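Local atomic coordinates of TonB-dependent siderophore receptor (Pseudomonas aeruginosa 39016, PDB entry 5NEC), a protein that probably imports ferric siderophores, and drug conjugates built on them, across the bacterial outer membrane with energy delivered through TonB. Residues Y43-L48 with Q446-I451; V68-A73 with L147-K152; A154-F159 with F219-P224; P51-V56 with G583-A588. One frame throughout, in Å; residues are numbered along the deposited sequence.

Interaction 1 (Y43-L48 with Q446-I451)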
loop_
_atom_site.group_PDB
_atom_site.type_symbol
_atom_site.label_atom_id
_atom_site.label_comp_id
_atom_site.label_asym_id
_atom_site.label_seq_id
_atom_site.Cartn_x
_atom_site.Cartn_y
_atom_site.Cartn_z
ATOM N N TYR A 43 19.804 5.474 -1.071
ATOM C CA TYR A 43 20.184 5.084 -2.428
ATOM C C TYR A 43 21.406 5.886 -2.815
ATOM O O TYR A 43 21.427 7.106 -2.677
ATOM C CB TYR A 43 19.102 5.398 -3.454
ATOM C CG TYR A 43 17.929 4.462 -3.442
ATOM C CD1 TYR A 43 17.067 4.400 -2.336
ATOM C CD2 TYR A 43 17.650 3.657 -4.550
ATOM C CE1 TYR A 43 15.974 3.548 -2.326
ATOM C CE2 TYR A 43 16.554 2.812 -4.553
ATOM C CZ TYR A 43 15.725 2.762 -3.443
ATOM O OH TYR A 43 14.657 1.908 -3.458
ATOM N N THR A 44 22.402 5.179 -3.345
ATOM C CA THR A 44 23.715 5.738 -3.674
ATOM C C THR A 44 23.972 5.801 -5.207
ATOM O O THR A 44 25.142 5.785 -5.637
ATOM C CB THR A 44 24.803 4.913 -2.929
ATOM O OG1 THR A 44 24.700 3.528 -3.282
ATOM C CG2 THR A 44 24.652 5.045 -1.389
ATOM N N ALA A 45 22.891 5.924 -6.002
ATOM C CA ALA A 45 22.931 5.845 -7.483
ATOM C C ALA A 45 21.542 6.083 -8.106
ATOM O O ALA A 45 20.536 5.785 -7.466
ATOM C CB ALA A 45 23.451 4.481 -7.935
ATOM N N PRO A 46 21.482 6.590 -9.364
ATOM C CA PRO A 46 20.175 6.695 -10.065
ATOM C C PRO A 46 19.512 5.330 -10.332
ATOM O O PRO A 46 20.181 4.295 -10.251
ATOM C CB PRO A 46 20.523 7.396 -11.395
ATOM C CG PRO A 46 21.999 7.228 -11.565
ATOM C CD PRO A 46 22.596 7.101 -10.187
ATOM N N LEU A 47 18.220 5.339 -10.655
ATOM C CA LEU A 47 17.441 4.092 -10.785
ATOM C C LEU A 47 17.840 3.244 -11.996
ATOM O O LEU A 47 17.869 2.016 -11.896
ATOM C CB LEU A 47 15.925 4.355 -10.776
ATOM C CG LEU A 47 15.332 4.944 -9.481
ATOM C CD1 LEU A 47 13.813 5.049 -9.584
ATOM C CD2 LEU A 47 15.728 4.158 -8.223
ATOM N N LEU A 48 18.182 3.879 -13.115
ATOM C CA LEU A 48 18.780 3.157 -14.270
ATOM C C LEU A 48 19.973 2.271 -13.838
ATOM O O LEU A 48 20.089 1.116 -14.275
ATOM C CB LEU A 48 19.229 4.135 -15.374
ATOM C CG LEU A 48 19.656 3.517 -16.730
ATOM C CD1 LEU A 48 18.447 3.121 -17.575
ATOM C CD2 LEU A 48 20.553 4.437 -17.544
ATOM N N GLN A 446 31.943 1.834 -17.042
ATOM C CA GLN A 446 31.151 0.629 -17.373
ATOM C C GLN A 446 30.810 -0.328 -16.220
ATOM O O GLN A 446 29.987 -1.197 -16.411
ATOM C CB GLN A 446 31.826 -0.206 -18.474
ATOM C CG GLN A 446 31.797 0.426 -19.852
ATOM C CD GLN A 446 33.183 0.797 -20.308
ATOM O OE1 GLN A 446 33.584 1.967 -20.283
ATOM N NE2 GLN A 446 33.948 -0.215 -20.702
ATOM N N TRP A 447 31.435 -0.205 -15.058
ATOM C CA TRP A 447 31.262 -1.189 -13.984
ATOM C C TRP A 447 31.019 -0.544 -12.624
ATOM O O TRP A 447 31.749 0.363 -12.227
ATOM C CB TRP A 447 32.485 -2.107 -13.906
ATOM C CG TRP A 447 32.614 -3.022 -15.073
ATOM C CD1 TRP A 447 33.423 -2.851 -16.157
ATOM C CD2 TRP A 447 31.906 -4.248 -15.288
ATOM N NE1 TRP A 447 33.263 -3.894 -17.035
ATOM C CE2 TRP A 447 32.341 -4.768 -16.526
ATOM C CE3 TRP A 447 30.943 -4.955 -14.559
ATOM C CZ2 TRP A 447 31.849 -5.965 -17.050
ATOM C CZ3 TRP A 447 30.457 -6.140 -15.076
ATOM C CH2 TRP A 447 30.910 -6.637 -16.310
ATOM N N GLN A 448 29.986 -1.017 -11.924
ATOM C CA GLN A 448 29.682 -0.605 -10.550
ATOM C C GLN A 448 29.398 -1.827 -9.683
ATOM O O GLN A 448 28.834 -2.809 -10.166
ATOM C CB GLN A 448 28.454 0.295 -10.511
ATOM C CG GLN A 448 28.530 1.506 -11.415
ATOM C CD GLN A 448 27.276 2.350 -11.416
ATOM O OE1 GLN A 448 26.873 2.840 -12.469
ATOM N NE2 GLN A 448 26.651 2.538 -10.246
ATOM N N VAL A 449 29.780 -1.760 -8.410
ATOM C CA VAL A 449 29.482 -2.811 -7.439
ATOM C C VAL A 449 28.737 -2.207 -6.266
ATOM O O VAL A 449 29.165 -1.190 -5.742
ATOM C CB VAL A 449 30.765 -3.478 -6.922
ATOM C CG1 VAL A 449 30.466 -4.413 -5.755
ATOM C CG2 VAL A 449 31.445 -4.233 -8.048
ATOM N N ASN A 450 27.632 -2.843 -5.864
ATOM C CA ASN A 450 26.839 -2.473 -4.676
ATOM C C ASN A 450 26.988 -3.556 -3.627
ATOM O O ASN A 450 26.833 -4.720 -3.931
ATOM C CB ASN A 450 25.346 -2.350 -4.998
ATOM C CG ASN A 450 25.024 -1.102 -5.807
ATOM O OD1 ASN A 450 24.152 -0.315 -5.446
ATOM N ND2 ASN A 450 25.724 -0.919 -6.918
ATOM N N ILE A 451 27.288 -3.166 -2.397
ATOM C CA ILE A 451 27.256 -4.060 -1.251
ATOM C C ILE A 451 26.442 -3.381 -0.161
ATOM O O ILE A 451 26.463 -2.154 -0.035
ATOM C CB ILE A 451 28.663 -4.436 -0.756
ATOM C CG1 ILE A 451 29.494 -3.189 -0.429
ATOM C CG2 ILE A 451 29.362 -5.278 -1.816
ATOM C CD1 ILE A 451 30.849 -3.495 0.173
#

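Interaction 2 (V68-A73 with L147-K152)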
loop_
_atom_site.group_PDB
_atom_site.type_symbol
_atom_site.label_atom_id
_atom_site.label_comp_id
_atom_site.label_asym_id
_atom_site.label_seq_id
_atom_site.Cartn_x
_atom_site.Cartn_y
_atom_site.Cartn_z
ATOM N N VAL A 68 -7.690 7.985 -5.070
ATOM C CA VAL A 68 -8.037 8.558 -3.757
ATOM C C VAL A 68 -7.439 7.758 -2.597
ATOM O O VAL A 68 -7.716 8.062 -1.437
ATOM C CB VAL A 68 -9.574 8.736 -3.581
ATOM C CG1 VAL A 68 -10.110 9.685 -4.639
ATOM C CG2 VAL A 68 -10.324 7.412 -3.638
ATOM N N SER A 69 -6.644 6.738 -2.902
ATOM C CA SER A 69 -5.994 5.938 -1.863
ATOM C C SER A 69 -4.747 5.265 -2.392
ATOM O O SER A 69 -4.497 5.257 -3.605
ATOM C CB SER A 69 -6.945 4.876 -1.309
ATOM O OG SER A 69 -7.145 3.841 -2.250
ATOM N N LEU A 70 -3.981 4.704 -1.465
ATOM C CA LEU A 70 -2.748 3.961 -1.770
ATOM C C LEU A 70 -3.010 2.747 -2.641
ATOM O O LEU A 70 -2.288 2.532 -3.585
ATOM C CB LEU A 70 -2.033 3.539 -0.470
ATOM C CG LEU A 70 -0.743 2.728 -0.581
ATOM C CD1 LEU A 70 0.328 3.476 -1.360
ATOM C CD2 LEU A 70 -0.211 2.410 0.812
ATOM N N GLN A 71 -4.050 1.972 -2.328
ATOM C CA GLN A 71 -4.436 0.794 -3.137
ATOM C C GLN A 71 -4.881 1.150 -4.552
ATOM O O GLN A 71 -4.454 0.516 -5.508
ATOM C CB GLN A 71 -5.583 0.028 -2.501
ATOM C CG GLN A 71 -5.287 -0.533 -1.144
ATOM C CD GLN A 71 -6.375 -1.466 -0.664
ATOM O OE1 GLN A 71 -7.128 -2.065 -1.460
ATOM N NE2 GLN A 71 -6.460 -1.612 0.661
ATOM N N ASP A 72 -5.770 2.134 -4.651
ATOM C CA ASP A 72 -6.228 2.707 -5.924
ATOM C C ASP A 72 -5.019 3.056 -6.821
ATOM O O ASP A 72 -4.962 2.674 -7.991
ATOM C CB ASP A 72 -7.058 3.971 -5.618
ATOM C CG ASP A 72 -8.094 4.317 -6.688
ATOM O OD1 ASP A 72 -8.241 3.594 -7.710
ATOM O OD2 ASP A 72 -8.787 5.347 -6.468
ATOM N N ALA A 73 -4.038 3.737 -6.231
ATOM C CA ALA A 73 -2.841 4.179 -6.945
ATOM C C ALA A 73 -1.942 3.017 -7.365
ATOM O O ALA A 73 -1.363 3.056 -8.456
ATOM C CB ALA A 73 -2.048 5.169 -6.092
ATOM N N LEU A 147 7.291 -0.756 0.243
ATOM C CA LEU A 147 6.699 0.486 -0.243
ATOM C C LEU A 147 7.328 1.611 0.549
ATOM O O LEU A 147 7.404 1.529 1.769
ATOM C CB LEU A 147 5.186 0.523 -0.022
ATOM C CG LEU A 147 4.319 -0.595 -0.610
ATOM C CD1 LEU A 147 2.869 -0.401 -0.220
ATOM C CD2 LEU A 147 4.442 -0.626 -2.120
ATOM N N ASN A 148 7.788 2.641 -0.149
ATOM C CA ASN A 148 8.233 3.867 0.472
ATOM C C ASN A 148 7.399 5.051 -0.023
ATOM O O ASN A 148 7.453 5.422 -1.203
ATOM C CB ASN A 148 9.722 4.116 0.210
ATOM C CG ASN A 148 10.262 5.282 1.017
ATOM O OD1 ASN A 148 9.892 5.479 2.184
ATOM N ND2 ASN A 148 11.110 6.080 0.392
ATOM N N LEU A 149 6.648 5.639 0.906
ATOM C CA LEU A 149 5.740 6.731 0.622
ATOM C C LEU A 149 6.422 8.065 0.922
ATOM O O LEU A 149 6.707 8.357 2.085
ATOM C CB LEU A 149 4.474 6.583 1.472
ATOM C CG LEU A 149 3.790 5.222 1.488
ATOM C CD1 LEU A 149 2.449 5.374 2.180
ATOM C CD2 LEU A 149 3.629 4.643 0.094
ATOM N N VAL A 150 6.670 8.865 -0.113
ATOM C CA VAL A 150 7.372 10.141 0.047
ATOM C C VAL A 150 6.360 11.263 0.367
ATOM O O VAL A 150 5.481 11.555 -0.443
ATOM C CB VAL A 150 8.193 10.485 -1.233
ATOM C CG1 VAL A 150 9.057 11.729 -1.028
ATOM C CG2 VAL A 150 9.065 9.295 -1.652
ATOM N N SER A 151 6.475 11.872 1.550
ATOM C CA SER A 151 5.582 12.963 1.982
ATOM C C SER A 151 5.856 14.262 1.265
ATOM O O SER A 151 7.008 14.594 1.002
ATOM C CB SER A 151 5.778 13.289 3.458
ATOM O OG SER A 151 5.379 12.228 4.275
ATOM N N LYS A 152 4.802 15.020 1.003
ATOM C CA LYS A 152 4.937 16.430 0.642
ATOM C C LYS A 152 5.536 17.179 1.839
ATOM O O LYS A 152 5.033 17.040 2.945
ATOM C CB LYS A 152 3.577 17.020 0.308
ATOM C CG LYS A 152 3.009 16.517 -0.997
ATOM C CD LYS A 152 1.588 17.021 -1.133
ATOM C CE LYS A 152 0.904 16.444 -2.348
ATOM N NZ LYS A 152 -0.403 17.143 -2.479
#

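Interaction 3 (A154-F159 with F219-P224)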
loop_
_atom_site.group_PDB
_atom_site.type_symbol
_atom_site.label_atom_id
_atom_site.label_comp_id
_atom_site.label_asym_id
_atom_site.label_seq_id
_atom_site.Cartn_x
_atom_site.Cartn_y
_atom_site.Cartn_z
ATOM N N ALA A 154 7.298 21.102 3.172
ATOM C CA ALA A 154 7.483 22.528 2.897
ATOM C C ALA A 154 8.842 22.705 2.257
ATOM O O ALA A 154 9.805 22.036 2.644
ATOM C CB ALA A 154 7.375 23.356 4.166
ATOM N N LYS A 155 8.886 23.569 1.252
ATOM C CA LYS A 155 10.060 23.725 0.399
ATOM C C LYS A 155 10.085 25.136 -0.186
ATOM O O LYS A 155 9.187 25.947 0.110
ATOM C CB LYS A 155 10.025 22.682 -0.708
ATOM C CG LYS A 155 8.816 22.791 -1.627
ATOM C CD LYS A 155 8.736 21.623 -2.601
ATOM C CE LYS A 155 7.579 21.809 -3.576
ATOM N NZ LYS A 155 7.613 20.808 -4.674
ATOM N N ALA A 156 11.099 25.438 -1.000
ATOM C CA ALA A 156 11.165 26.737 -1.683
ATOM C C ALA A 156 10.043 26.866 -2.708
ATOM O O ALA A 156 9.607 25.867 -3.278
ATOM C CB ALA A 156 12.514 26.917 -2.355
ATOM N N GLY A 157 9.576 28.088 -2.929
ATOM C CA GLY A 157 8.444 28.360 -3.827
ATOM C C GLY A 157 7.256 28.922 -3.065
ATOM O O GLY A 157 7.150 28.749 -1.849
ATOM N N ASN A 158 6.389 29.636 -3.772
ATOM C CA ASN A 158 5.119 30.079 -3.220
ATOM C C ASN A 158 4.020 29.568 -4.149
ATOM O O ASN A 158 4.011 29.908 -5.342
ATOM C CB ASN A 158 5.067 31.596 -3.094
ATOM C CG ASN A 158 5.989 32.119 -2.016
ATOM O OD1 ASN A 158 5.671 32.064 -0.833
ATOM N ND2 ASN A 158 7.144 32.627 -2.418
ATOM N N PHE A 159 3.130 28.726 -3.614
ATOM C CA PHE A 159 1.977 28.258 -4.368
ATOM C C PHE A 159 0.773 27.971 -3.486
ATOM O O PHE A 159 0.894 27.751 -2.293
ATOM C CB PHE A 159 2.328 27.037 -5.251
ATOM C CG PHE A 159 2.822 25.818 -4.495
ATOM C CD1 PHE A 159 1.921 24.921 -3.914
ATOM C CD2 PHE A 159 4.182 25.540 -4.403
ATOM C CE1 PHE A 159 2.373 23.792 -3.234
ATOM C CE2 PHE A 159 4.636 24.419 -3.722
ATOM C CZ PHE A 159 3.730 23.543 -3.130
ATOM N N PHE A 219 13.289 24.919 7.644
ATOM C CA PHE A 219 14.175 26.055 7.952
ATOM C C PHE A 219 15.542 25.787 7.377
ATOM O O PHE A 219 15.964 24.634 7.276
ATOM C CB PHE A 219 14.349 26.260 9.464
ATOM C CG PHE A 219 13.065 26.522 10.216
ATOM C CD1 PHE A 219 12.326 25.480 10.755
ATOM C CD2 PHE A 219 12.628 27.810 10.421
ATOM C CE1 PHE A 219 11.141 25.728 11.444
ATOM C CE2 PHE A 219 11.460 28.075 11.118
ATOM C CZ PHE A 219 10.702 27.036 11.618
ATOM N N GLY A 220 16.250 26.866 7.037
ATOM C CA GLY A 220 17.600 26.786 6.498
ATOM C C GLY A 220 17.630 26.376 5.039
ATOM O O GLY A 220 18.558 25.670 4.627
ATOM N N LEU A 221 16.633 26.819 4.261
ATOM C CA LEU A 221 16.598 26.552 2.812
ATOM C C LEU A 221 17.868 27.064 2.125
ATOM O O LEU A 221 18.305 28.182 2.375
ATOM C CB LEU A 221 15.377 27.218 2.166
ATOM C CG LEU A 221 14.016 26.601 2.528
ATOM C CD1 LEU A 221 12.868 27.483 2.050
ATOM C CD2 LEU A 221 13.887 25.201 1.960
ATOM N N GLY A 222 18.482 26.225 1.300
ATOM C CA GLY A 222 19.744 26.550 0.663
ATOM C C GLY A 222 20.998 26.550 1.526
ATOM O O GLY A 222 22.090 26.698 0.982
ATOM N N SER A 223 20.880 26.387 2.847
ATOM C CA SER A 223 22.027 26.533 3.759
ATOM C C SER A 223 22.581 25.151 4.126
ATOM O O SER A 223 21.957 24.155 3.813
ATOM C CB SER A 223 21.617 27.324 5.014
ATOM O OG SER A 223 20.785 26.558 5.889
ATOM N N PRO A 224 23.763 25.087 4.785
ATOM C CA PRO A 224 24.315 23.769 5.177
ATOM C C PRO A 224 23.636 23.063 6.371
ATOM O O PRO A 224 24.041 21.945 6.719
ATOM C CB PRO A 224 25.792 24.087 5.540
ATOM C CG PRO A 224 26.046 25.461 5.043
ATOM C CD PRO A 224 24.725 26.170 5.078
#

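Interaction 4 (P51-V56 with G583-A588)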
loop_
_atom_site.group_PDB
_atom_site.type_symbol
_atom_site.label_atom_id
_atom_site.label_comp_id
_atom_site.label_asym_id
_atom_site.label_seq_id
_atom_site.Cartn_x
_atom_site.Cartn_y
_atom_site.Cartn_z
ATOM N N PRO A 51 20.889 -1.853 -9.106
ATOM C CA PRO A 51 20.742 -3.275 -9.451
ATOM C C PRO A 51 19.566 -3.995 -8.765
ATOM O O PRO A 51 19.745 -5.064 -8.191
ATOM C CB PRO A 51 22.084 -3.855 -8.995
ATOM C CG PRO A 51 22.442 -3.018 -7.796
ATOM C CD PRO A 51 21.982 -1.644 -8.132
ATOM N N ARG A 52 18.372 -3.408 -8.841
ATOM C CA ARG A 52 17.160 -3.924 -8.194
ATOM C C ARG A 52 15.939 -3.441 -8.982
ATOM O O ARG A 52 15.980 -2.394 -9.632
ATOM C CB ARG A 52 17.065 -3.423 -6.743
ATOM C CG ARG A 52 18.187 -3.933 -5.823
ATOM C CD ARG A 52 18.092 -3.478 -4.366
ATOM N NE ARG A 52 17.766 -2.056 -4.282
ATOM C CZ ARG A 52 16.536 -1.553 -4.128
ATOM N NH1 ARG A 52 15.447 -2.339 -3.996
ATOM N NH2 ARG A 52 16.387 -0.230 -4.108
ATOM N N SER A 53 14.848 -4.199 -8.914
ATOM C CA SER A 53 13.585 -3.758 -9.504
ATOM C C SER A 53 12.927 -2.692 -8.624
ATOM O O SER A 53 12.504 -2.980 -7.505
ATOM C CB SER A 53 12.647 -4.943 -9.696
ATOM O OG SER A 53 13.198 -5.834 -10.643
ATOM N N VAL A 54 12.856 -1.460 -9.130
ATOM C CA VAL A 54 12.212 -0.356 -8.423
ATOM C C VAL A 54 11.273 0.351 -9.382
ATOM O O VAL A 54 11.687 0.718 -10.472
ATOM C CB VAL A 54 13.239 0.662 -7.897
ATOM C CG1 VAL A 54 12.529 1.842 -7.225
ATOM C CG2 VAL A 54 14.216 -0.017 -6.938
ATOM N N THR A 55 10.023 0.538 -8.975
ATOM C CA THR A 55 9.057 1.322 -9.747
ATOM C C THR A 55 8.549 2.477 -8.898
ATOM O O THR A 55 8.055 2.272 -7.787
ATOM C CB THR A 55 7.848 0.475 -10.203
ATOM O OG1 THR A 55 8.309 -0.669 -10.930
ATOM C CG2 THR A 55 6.878 1.293 -11.066
ATOM N N VAL A 56 8.668 3.691 -9.422
ATOM C CA VAL A 56 8.134 4.862 -8.756
ATOM C C VAL A 56 6.815 5.266 -9.427
ATOM O O VAL A 56 6.758 5.429 -10.634
ATOM C CB VAL A 56 9.161 6.007 -8.748
ATOM C CG1 VAL A 56 8.573 7.251 -8.078
ATOM C CG2 VAL A 56 10.441 5.541 -8.045
ATOM N N GLY A 583 10.079 -15.465 -11.179
ATOM C CA GLY A 583 9.317 -14.484 -11.917
ATOM C C GLY A 583 10.026 -13.645 -12.948
ATOM O O GLY A 583 11.248 -13.656 -13.060
ATOM N N VAL A 584 9.201 -12.921 -13.704
ATOM C CA VAL A 584 9.629 -12.018 -14.755
ATOM C C VAL A 584 8.854 -10.721 -14.618
ATOM O O VAL A 584 7.638 -10.744 -14.433
ATOM C CB VAL A 584 9.350 -12.599 -16.159
ATOM C CG1 VAL A 584 9.762 -11.606 -17.244
ATOM C CG2 VAL A 584 10.042 -13.956 -16.337
ATOM N N GLU A 585 9.562 -9.600 -14.729
ATOM C CA GLU A 585 8.979 -8.266 -14.620
ATOM C C GLU A 585 9.451 -7.423 -15.803
ATOM O O GLU A 585 10.633 -7.395 -16.101
ATOM C CB GLU A 585 9.371 -7.627 -13.276
ATOM C CG GLU A 585 8.421 -8.024 -12.137
ATOM C CD GLU A 585 8.992 -7.898 -10.713
ATOM O OE1 GLU A 585 10.117 -7.388 -10.512
ATOM O OE2 GLU A 585 8.295 -8.342 -9.762
ATOM N N LEU A 586 8.510 -6.750 -16.463
ATOM C CA LEU A 586 8.787 -5.802 -17.538
ATOM C C LEU A 586 8.168 -4.460 -17.181
ATOM O O LEU A 586 7.040 -4.438 -16.716
ATOM C CB LEU A 586 8.164 -6.306 -18.856
ATOM C CG LEU A 586 8.498 -7.731 -19.311
ATOM C CD1 LEU A 586 7.724 -8.058 -20.588
ATOM C CD2 LEU A 586 9.995 -7.896 -19.499
ATOM N N SER A 587 8.880 -3.352 -17.406
ATOM C CA SER A 587 8.332 -1.991 -17.207
ATOM C C SER A 587 8.631 -1.043 -18.360
ATOM O O SER A 587 9.652 -1.152 -19.028
ATOM C CB SER A 587 8.897 -1.327 -15.948
ATOM O OG SER A 587 9.028 -2.247 -14.892
ATOM N N ALA A 588 7.736 -0.083 -18.541
ATOM C CA ALA A 588 7.920 1.023 -19.460
ATOM C C ALA A 588 7.349 2.268 -18.779
ATOM O O ALA A 588 6.210 2.246 -18.315
ATOM C CB ALA A 588 7.206 0.742 -20.777
#

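Interaction 1 (Y43-L48 with Q446-I451)
Gln448 approaches Ala45 and Asn450 approaches Thr44 where a loop of the plug domain runs past the inner wall of the beta barrel in this TonB-dependent receptor. The contact is slight: it buries 69 Å² in all, and the nearest backbone pair, Thr44 CA and Asn450 CA, is 8.8 Å apart. Side chains therefore span the gap. Along strand 447-464 they alternate. Trp447 is turned away from the loop and stacks on Trp488. Gln448 points at the loop; with its chain extended at chi2 (177°), it carries the amide far enough for NE2 to come within 4.4 Å of the CB of Ala45. That is a loose van der Waals approach of an amide nitrogen to a methyl group, made by NE2 and not OE1. The side chain of Gln448 also rests on Thr440 and Asp442 of the neighbouring strand 426-444. Val449 and Ile451, the odd positions flanking Asn450, face outward. Asn450 itself is on the inner side. Its first bond does not aim at the loop, but the amide beyond it swings OD1 round to face Thr44. Between Asn450 and Thr44 the link is indirect: Thr440 OG1 makes a hydrogen bond with Thr44 OG1 and a weak one with Asn450 OD1, while Thr44 OG1 and Asn450 OD1 themselves stay 4.4 Å apart.

Interaction 2 (V68-A73 with L147-K152)
Leu70, the first residue of the short helix 70-74, pushes both branches of its side chain against two leucines of strand 146-151, and these apolar contacts make up the whole interface of 113 Å². CD1 of Leu70 meets CD2 of Leu149 at 3.8 Å, the two side chains slanting across one another. The second branch is looser: Leu70 CD2 lies 4.3 Å from Leu147 CD1. Leu147 and Leu149, two positions apart on the strand, point the same way, so the forked end of Leu70 can address both. With CG anti to the backbone N (chi1 179°), Leu70 extends away from its helix to reach them. All three leucines are buried.

Polar bonds secure the helix start. Ser69 is the N-cap, its OG accepting from Asp72 N at 3.3 Å (164° at the hydrogen). Asp72 returns the grip one residue earlier, its OD2 taking Val68 N at 3.2 Å, on the anti side and somewhat out of the carboxylate plane. OD1 of Asp72 also forms a salt bridge with Arg75.

A capped helix laid by its leucine on the central strand of a mixed sheet belongs to the globular plug domain that fills the barrel of TonB-dependent receptors.

Interaction 3 (A154-F159 with F219-P224)
Leu221 points its isopropyl end at the backbone of Ala156, and the two methyls straddle one atom: CD1 and CD2 of Leu221 both lie 4.1 Å from Ala156 N. The fork sits over the face of the Lys155-Ala156 peptide more than against a side chain; Leu221 CD1 is also 4.3 Å from Lys155 C. Ala156 also faces the leucine, but its CB makes a looser contact, 4.5 Å from Leu221 CD1. Lys155 sends its side chain the other way and offers only backbone. CG of Leu221 stands opposite its own carbonyl carbon (chi1 -70°), which directs the branch outward from the loop. The closest alpha carbons, Ala156 CA and Leu221 CA, are 7.1 Å apart.

What presents Leu221 is a type II beta turn from Gly220 to Ser223, with Leu221 and Gly222 at its two central positions; the positive phi of Gly222 suits glycine at the second. Gly220 O is held twice from one face of its plane: Ser223 N closes the turn at 3.0 Å, and Ser223 OG donates at 2.7 Å from above the carbonyl plane, at a C=O...O angle of 106°. On the other side, Lys155 O is bonded by Asn179 ND2 and Gly157 N by Glu181 OE2, which tie that loop to strand 172-182.

The contact lies at the surface. It sets the connection from the plug's strand 146-151 to barrel strand 159-167 against the tight turn between strands 206-219 and 225-238, consistent with the short periplasmic turns of TonB-dependent receptor barrels.

Interaction 4 (P51-V56 with G583-A588)
The carboxylate of Glu585 is the flat group, and it meets Ser53 with one oxygen: OE1 is 3.5 Å from Ser53 OG and 3.6 Å from Ser53 CB. Ser53 OG lies almost straight beyond the CD-OE1 bond of Glu585, so the hydroxyl sits ahead of that oxygen and not over a face of the group. OE2 points elsewhere, 5.6 Å from Ser53 OG. The Glu585 chain, extended beyond CG (chi2 158°), carries the carboxylate across the gap.

Each polar atom has its stronger partner outside the pair: Ser53 OG is hydrogen-bonded with Glu538 OE2, and Glu585 OE1 forms a salt bridge with Arg98 NH2. The charge of Arg98 would be expected to favour an ionised Glu585. Here the edge strand 54-57 of the plug sheet, with the residues leading into it, faces the inner side of barrel strand 579-589. The strands do not pair: Ser53 CA and Glu585 CA are 8.2 Å apart, and so are Thr55 CA and Ser587 CA. Plug-side backbone bonds go instead from Ser53 to Lys131 and from Thr55 to Val129. Val54, between them, turns away from the barrel strand. One step further along, Thr55 OG1 and Ser587 OG face each other at 4.3 Å, too far for a bond.

In the fold
From the N terminus, the chain opens interaction 1 at 43-48 and interaction 4 at 51-56 before interaction 2 begins at 68-73. Interaction 2 closes first, at 147-152, within the plug. Interaction 3 follows in series, opening at 154-159, where the chain leaves the plug, and closing early in the barrel at 219-224. Interaction 1 then closes at 446-451 and interaction 4 at 583-588, so these two long loops cross, and both enclose interactions 2 and 3. Interactions 1 and 4 lean the plug on separate barrel strands and touch through Leu47 against Val56 and Asn450 against Pro51. Interactions 2 and 4 share the plug sheet, their centres about 18 Å apart.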